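Local coordinates for protein predicted ATPase involved in replication control, Cdc46/Mcm family (Methanopyrus kandleri AV19, PDB 3F8T) that belongs to the MCM family of replicative helicase homologs and probably binds ATP and single-stranded DNA, at residues V125-H136 and V148-P157. The protein carries 2 engineered substitutions. Residues are numbered along the deposited sequence; the frame is centred on the assembly and turned at random.
Sequences VREVRGAERLEH and VRLHGHRLGP
Leu134 packs between Leu150 and the Arg154-Leu155 part of 148-157. Its CB starts toward that segment, and with CG anti to the backbone N (chi1 169°) the branch point comes 3.6 Å from Leu150 CD1. Of the two methyls, CD1 meets that same Leu150 carbon, while CD2 turns to the backbone of Leu155, 3.5 Å from its O, and to Arg154 CG. Next to the leucine pair, Leu150 N donates to Glu135 O at 2.9 Å; the bond is nearly straight at hydrogen (171°), though the donor lies above the carbonyl plane. Waters extend the seam past the strand ends: Leu134 O accepts from two, one bound by Gly152 N, the other donating to His153 O. Further along, Val128 divides its methyls, CG1 against Leu155 CD1 (3.8 Å) and CG2 against the Pro157 ring. Val125 CB closes to 3.3 Å on Gly156 O, with CG2 touching Leu155 CD2; an alanine here would probably open a gap beside that leucine methyl. All this lies within the OB-fold region, where the 150-157 loop leaves strand 145-149 and crosses beside strands 134-140 and 118-130, while Trp289 and Ala293 of strand 289-293 touch Val128, Leu134 and Pro157.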
ATOM      1  N   VAL A 125      -4.315  -6.924   5.959  1.00 18.69           N
ATOM      2  CA  VAL A 125      -5.246  -8.030   6.114  1.00 18.96           C
ATOM      3  C   VAL A 125      -5.070  -9.000   4.949  1.00 19.58           C
ATOM      4  O   VAL A 125      -5.243  -8.643   3.777  1.00 20.07           O
ATOM      5  CB  VAL A 125      -6.733  -7.543   6.214  1.00 18.48           C
ATOM      6  CG1 VAL A 125      -7.673  -8.721   6.428  1.00 17.82           C
ATOM      7  CG2 VAL A 125      -6.901  -6.503   7.332  1.00 17.34           C
ATOM      8  N   ARG A 126      -4.712 -10.235   5.281  1.00 20.45           N
ATOM      9  CA  ARG A 126      -4.512 -11.270   4.269  1.00 22.00           C
ATOM     10  C   ARG A 126      -5.808 -11.985   3.929  1.00 22.53           C
ATOM     11  O   ARG A 126      -6.005 -12.425   2.789  1.00 21.66           O
ATOM     12  CB  ARG A 126      -3.516 -12.302   4.787  1.00 22.68           C
ATOM     13  CG  ARG A 126      -2.119 -11.751   4.988  1.00 26.62           C
ATOM     14  CD  ARG A 126      -1.347 -11.732   3.679  1.00 30.59           C
ATOM     15  NE  ARG A 126      -0.712 -13.019   3.449  1.00 38.27           N
ATOM     16  CZ  ARG A 126       0.597 -13.237   3.493  1.00 39.33           C
ATOM     17  NH1 ARG A 126       1.451 -12.250   3.734  1.00 40.49           N
ATOM     18  NH2 ARG A 126       1.050 -14.456   3.281  1.00 42.62           N
ATOM     19  N   GLU A 127      -6.688 -12.103   4.924  1.00 22.54           N
ATOM     20  CA  GLU A 127      -7.848 -12.967   4.798  1.00 24.34           C
ATOM     21  C   GLU A 127      -8.911 -12.603   5.832  1.00 23.37           C
ATOM     22  O   GLU A 127      -8.597 -12.110   6.920  1.00 22.81           O
ATOM     23  CB  GLU A 127      -7.414 -14.434   4.962  1.00 24.47           C
ATOM     24  CG  GLU A 127      -8.531 -15.449   4.782  1.00 27.35           C
ATOM     25  CD  GLU A 127      -8.078 -16.868   5.034  1.00 28.93           C
ATOM     26  OE1 GLU A 127      -6.920 -17.214   4.673  1.00 33.02           O
ATOM     27  OE2 GLU A 127      -8.895 -17.642   5.596  1.00 34.94           O
ATOM     28  N   VAL A 128     -10.170 -12.815   5.469  1.00 23.72           N
ATOM     29  CA  VAL A 128     -11.268 -12.673   6.417  1.00 24.49           C
ATOM     30  C   VAL A 128     -12.184 -13.870   6.267  1.00 26.04           C
ATOM     31  O   VAL A 128     -12.226 -14.493   5.202  1.00 24.90           O
ATOM     32  CB  VAL A 128     -12.059 -11.356   6.249  1.00 24.57           C
ATOM     33  CG1 VAL A 128     -11.158 -10.140   6.415  1.00 24.04           C
ATOM     34  CG2 VAL A 128     -12.844 -11.295   4.903  1.00 24.72           C
ATOM     35  N   ARG A 129     -12.898 -14.209   7.337  1.00 27.43           N
ATOM     36  CA  ARG A 129     -13.851 -15.305   7.257  1.00 30.24           C
ATOM     37  C   ARG A 129     -15.039 -15.133   8.210  1.00 30.77           C
ATOM     38  O   ARG A 129     -14.959 -14.410   9.224  1.00 29.92           O
ATOM     39  CB  ARG A 129     -13.157 -16.669   7.412  1.00 29.97           C
ATOM     40  CG  ARG A 129     -12.777 -17.072   8.803  1.00 32.34           C
ATOM     41  CD  ARG A 129     -12.208 -18.495   8.809  1.00 33.90           C
ATOM     42  NE  ARG A 129     -12.130 -19.039  10.174  1.00 41.61           N
ATOM     43  CZ  ARG A 129     -11.132 -18.809  11.025  1.00 44.94           C
ATOM     44  NH1 ARG A 129     -10.106 -18.039  10.671  1.00 46.84           N
ATOM     45  NH2 ARG A 129     -11.160 -19.345  12.242  1.00 46.83           N
ATOM     46  N   GLY A 130     -16.143 -15.775   7.836  1.00 31.75           N
ATOM     47  CA  GLY A 130     -17.372 -15.723   8.611  1.00 33.93           C
ATOM     48  C   GLY A 130     -18.526 -16.450   7.943  1.00 35.09           C
ATOM     49  O   GLY A 130     -18.333 -17.256   7.033  1.00 35.06           O
ATOM     50  N   ALA A 131     -19.735 -16.171   8.416  1.00 36.70           N
ATOM     51  CA  ALA A 131     -20.927 -16.809   7.884  1.00 37.94           C
ATOM     52  C   ALA A 131     -21.994 -15.734   7.700  1.00 38.90           C
ATOM     53  O   ALA A 131     -21.980 -14.994   6.713  1.00 39.29           O
ATOM     54  CB  ALA A 131     -21.398 -17.920   8.819  1.00 38.19           C
ATOM     55  N   GLU A 132     -22.910 -15.634   8.652  1.00 39.88           N
ATOM     56  CA  GLU A 132     -23.862 -14.533   8.667  1.00 41.00           C
ATOM     57  C   GLU A 132     -23.088 -13.248   8.973  1.00 41.45           C
ATOM     58  O   GLU A 132     -23.398 -12.183   8.431  1.00 41.67           O
ATOM     59  CB  GLU A 132     -24.939 -14.799   9.726  1.00 41.44           C
ATOM     60  CG  GLU A 132     -26.117 -13.849   9.706  1.00 42.72           C
ATOM     61  CD  GLU A 132     -25.851 -12.530  10.419  1.00 44.94           C
ATOM     62  OE1 GLU A 132     -26.475 -11.531  10.017  1.00 45.54           O
ATOM     63  OE2 GLU A 132     -25.027 -12.486  11.369  1.00 45.90           O
ATOM     64  N   ARG A 133     -22.064 -13.379   9.822  1.00 41.49           N
ATOM     65  CA  ARG A 133     -21.265 -12.262  10.307  1.00 41.69           C
ATOM     66  C   ARG A 133     -19.789 -12.427   9.921  1.00 40.75           C
ATOM     67  O   ARG A 133     -19.291 -13.548   9.805  1.00 40.12           O
ATOM     68  CB  ARG A 133     -21.394 -12.186  11.833  1.00 41.58           C
ATOM     69  CG  ARG A 133     -20.865 -10.905  12.468  1.00 43.46           C
ATOM     70  CD  ARG A 133     -21.056 -10.890  13.986  1.00 43.69           C
ATOM     71  NE  ARG A 133     -20.268 -11.915  14.682  1.00 47.78           N
ATOM     72  CZ  ARG A 133     -19.864 -11.825  15.951  1.00 49.32           C
ATOM     73  NH1 ARG A 133     -20.164 -10.749  16.681  1.00 50.08           N
ATOM     74  NH2 ARG A 133     -19.148 -12.807  16.491  1.00 49.74           N
ATOM     75  N   LEU A 134     -19.107 -11.305   9.709  1.00 39.88           N
ATOM     76  CA  LEU A 134     -17.648 -11.283   9.569  1.00 38.87           C
ATOM     77  C   LEU A 134     -17.031 -11.570  10.943  1.00 37.66           C
ATOM     78  O   LEU A 134     -17.289 -10.843  11.902  1.00 37.57           O
ATOM     79  CB  LEU A 134     -17.215  -9.921   9.017  1.00 39.07           C
ATOM     80  CG  LEU A 134     -15.758  -9.476   8.975  1.00 39.18           C
ATOM     81  CD1 LEU A 134     -14.917 -10.421   8.131  1.00 40.38           C
ATOM     82  CD2 LEU A 134     -15.677  -8.051   8.429  1.00 39.55           C
ATOM     83  N   GLU A 135     -16.225 -12.630  11.039  1.00 36.31           N
ATOM     84  CA  GLU A 135     -15.822 -13.180  12.342  1.00 35.47           C
ATOM     85  C   GLU A 135     -14.325 -13.221  12.626  1.00 33.51           C
ATOM     86  O   GLU A 135     -13.917 -12.980  13.756  1.00 33.04           O
ATOM     87  CB  GLU A 135     -16.377 -14.601  12.526  1.00 35.81           C
ATOM     88  CG  GLU A 135     -17.900 -14.700  12.495  1.00 37.51           C
ATOM     89  CD  GLU A 135     -18.413 -16.129  12.431  1.00 38.71           C
ATOM     90  OE1 GLU A 135     -17.614 -17.057  12.140  1.00 43.26           O
ATOM     91  OE2 GLU A 135     -19.631 -16.327  12.666  1.00 43.45           O
ATOM     92  N   HIS A 136     -13.525 -13.577  11.620  1.00 31.33           N
ATOM     93  CA  HIS A 136     -12.094 -13.805  11.804  1.00 29.72           C
ATOM     94  C   HIS A 136     -11.278 -13.134  10.711  1.00 27.73           C
ATOM     95  O   HIS A 136     -11.738 -12.997   9.578  1.00 26.68           O
ATOM     96  CB  HIS A 136     -11.762 -15.294  11.755  1.00 30.37           C
ATOM     97  CG  HIS A 136     -12.274 -16.079  12.921  1.00 34.51           C
ATOM     98  ND1 HIS A 136     -11.491 -16.376  14.015  1.00 36.88           N
ATOM     99  CD2 HIS A 136     -13.482 -16.647  13.154  1.00 36.26           C
ATOM    100  CE1 HIS A 136     -12.199 -17.081  14.881  1.00 38.08           C
ATOM    101  NE2 HIS A 136     -13.411 -17.255  14.384  1.00 38.38           N
ATOM    102  N   VAL A 148      -7.033 -13.074  14.215  1.00 23.01           N
ATOM    103  CA  VAL A 148      -7.840 -12.059  14.911  1.00 22.69           C
ATOM    104  C   VAL A 148      -9.311 -12.458  14.963  1.00 23.46           C
ATOM    105  O   VAL A 148      -9.913 -12.761  13.921  1.00 23.63           O
ATOM    106  CB  VAL A 148      -7.729 -10.645  14.226  1.00 22.53           C
ATOM    107  CG1 VAL A 148      -8.441  -9.591  15.057  1.00 22.32           C
ATOM    108  CG2 VAL A 148      -6.257 -10.229  13.998  1.00 21.57           C
ATOM    109  N   ARG A 149      -9.878 -12.481  16.174  1.00 24.05           N
ATOM    110  CA  ARG A 149     -11.325 -12.609  16.365  1.00 25.06           C
ATOM    111  C   ARG A 149     -11.881 -11.200  16.367  1.00 25.29           C
ATOM    112  O   ARG A 149     -11.468 -10.366  17.181  1.00 24.24           O
ATOM    113  CB  ARG A 149     -11.656 -13.339  17.675  1.00 25.41           C
ATOM    114  CG  ARG A 149     -11.557 -14.852  17.589  1.00 26.61           C
ATOM    115  CD  ARG A 149     -12.023 -15.515  18.901  1.00 26.86           C
ATOM    116  NE  ARG A 149     -11.042 -15.306  19.962  1.00 30.02           N
ATOM    117  CZ  ARG A 149     -10.059 -16.149  20.267  1.00 31.57           C
ATOM    118  NH1 ARG A 149      -9.922 -17.293  19.605  1.00 34.29           N
ATOM    119  NH2 ARG A 149      -9.204 -15.841  21.232  1.00 33.52           N
ATOM    120  N   LEU A 150     -12.795 -10.932  15.436  1.00 25.82           N
ATOM    121  CA  LEU A 150     -13.184  -9.552  15.126  1.00 27.62           C
ATOM    122  C   LEU A 150     -14.248  -8.956  16.040  1.00 28.91           C
ATOM    123  O   LEU A 150     -14.286  -7.741  16.221  1.00 29.27           O
ATOM    124  CB  LEU A 150     -13.589  -9.406  13.656  1.00 26.94           C
ATOM    125  CG  LEU A 150     -12.460  -9.605  12.632  1.00 27.32           C
ATOM    126  CD1 LEU A 150     -13.039  -9.767  11.241  1.00 26.63           C
ATOM    127  CD2 LEU A 150     -11.468  -8.443  12.672  1.00 26.21           C
ATOM    128  N   HIS A 151     -15.128  -9.797  16.583  1.00 30.49           N
ATOM    129  CA  HIS A 151     -16.163  -9.318  17.516  1.00 32.02           C
ATOM    130  C   HIS A 151     -16.959  -8.135  16.952  1.00 32.29           C
ATOM    131  O   HIS A 151     -17.135  -7.114  17.621  1.00 33.14           O
ATOM    132  CB  HIS A 151     -15.540  -8.942  18.873  1.00 32.32           C
ATOM    133  CG  HIS A 151     -14.785 -10.062  19.521  1.00 33.52           C
ATOM    134  ND1 HIS A 151     -15.391 -11.231  19.932  1.00 34.24           N
ATOM    135  CD2 HIS A 151     -13.470 -10.194  19.821  1.00 33.58           C
ATOM    136  CE1 HIS A 151     -14.481 -12.034  20.456  1.00 35.80           C
ATOM    137  NE2 HIS A 151     -13.307 -11.426  20.403  1.00 34.42           N
ATOM    138  N   GLY A 152     -17.430  -8.265  15.714  1.00 32.92           N
ATOM    139  CA  GLY A 152     -18.267  -7.228  15.100  1.00 32.85           C
ATOM    140  C   GLY A 152     -17.522  -6.110  14.399  1.00 33.29           C
ATOM    141  O   GLY A 152     -18.130  -5.299  13.686  1.00 33.85           O
ATOM    142  N   HIS A 153     -16.206  -6.045  14.602  1.00 33.11           N
ATOM    143  CA  HIS A 153     -15.394  -5.008  13.966  1.00 32.76           C
ATOM    144  C   HIS A 153     -15.126  -5.367  12.521  1.00 32.14           C
ATOM    145  O   HIS A 153     -14.829  -6.516  12.203  1.00 32.09           O
ATOM    146  CB  HIS A 153     -14.091  -4.789  14.717  1.00 33.24           C
ATOM    147  CG  HIS A 153     -14.286  -4.327  16.123  1.00 35.10           C
ATOM    148  ND1 HIS A 153     -14.338  -5.198  17.187  1.00 36.52           N
ATOM    149  CD2 HIS A 153     -14.456  -3.088  16.639  1.00 37.40           C
ATOM    150  CE1 HIS A 153     -14.525  -4.515  18.302  1.00 38.25           C
ATOM    151  NE2 HIS A 153     -14.600  -3.232  17.998  1.00 39.33           N
ATOM    152  N   ARG A 154     -15.240  -4.379  11.646  1.00 31.24           N
ATOM    153  CA  ARG A 154     -15.131  -4.638  10.226  1.00 30.69           C
ATOM    154  C   ARG A 154     -13.778  -4.247   9.624  1.00 29.25           C
ATOM    155  O   ARG A 154     -13.096  -3.335  10.091  1.00 29.35           O
ATOM    156  CB  ARG A 154     -16.298  -3.986   9.473  1.00 31.12           C
ATOM    157  CG  ARG A 154     -17.568  -4.846   9.498  1.00 33.19           C
ATOM    158  CD  ARG A 154     -18.835  -4.039   9.261  1.00 35.77           C
ATOM    159  NE  ARG A 154     -18.839  -3.340   7.973  1.00 36.74           N
ATOM    160  CZ  ARG A 154     -19.271  -3.850   6.813  1.00 38.14           C
ATOM    161  NH1 ARG A 154     -19.744  -5.088   6.744  1.00 37.31           N
ATOM    162  NH2 ARG A 154     -19.228  -3.106   5.709  1.00 37.69           N
ATOM    163  N   LEU A 155     -13.402  -4.990   8.595  1.00 28.10           N
ATOM    164  CA  LEU A 155     -12.220  -4.719   7.792  1.00 27.05           C
ATOM    165  C   LEU A 155     -12.294  -5.677   6.602  1.00 26.53           C
ATOM    166  O   LEU A 155     -13.247  -6.480   6.506  1.00 26.45           O
ATOM    167  CB  LEU A 155     -10.918  -4.864   8.616  1.00 26.70           C
ATOM    168  CG  LEU A 155     -10.738  -5.998   9.621  1.00 26.27           C
ATOM    169  CD1 LEU A 155     -10.761  -7.382   8.949  1.00 26.77           C
ATOM    170  CD2 LEU A 155      -9.462  -5.819  10.417  1.00 26.63           C
ATOM    171  N   GLY A 156     -11.325  -5.607   5.694  1.00 24.74           N
ATOM    172  CA  GLY A 156     -11.348  -6.482   4.520  1.00 23.61           C
ATOM    173  C   GLY A 156      -9.956  -6.785   3.991  1.00 22.91           C
ATOM    174  O   GLY A 156      -9.012  -6.084   4.321  1.00 22.68           O
ATOM    175  N   PRO A 157      -9.830  -7.822   3.146  1.00 22.83           N
ATOM    176  CA  PRO A 157      -8.510  -8.243   2.646  1.00 22.00           C
ATOM    177  C   PRO A 157      -7.818  -7.100   1.901  1.00 21.92           C
ATOM    178  O   PRO A 157      -8.453  -6.415   1.091  1.00 22.12           O
ATOM    179  CB  PRO A 157      -8.852  -9.380   1.679  1.00 22.31           C
ATOM    180  CG  PRO A 157     -10.227  -9.899   2.164  1.00 22.90           C
ATOM    181  CD  PRO A 157     -10.929  -8.634   2.580  1.00 22.36           C
TER
HETATM  182  O   HOH W   1     -17.313 -10.630  14.587  1.00 40.95           O
HETATM  183  O   HOH W   2     -17.282  -8.182  12.165  1.00 44.69           O
HETATM  184  O   HOH W   3     -15.667 -12.466  16.518  1.00 42.33           O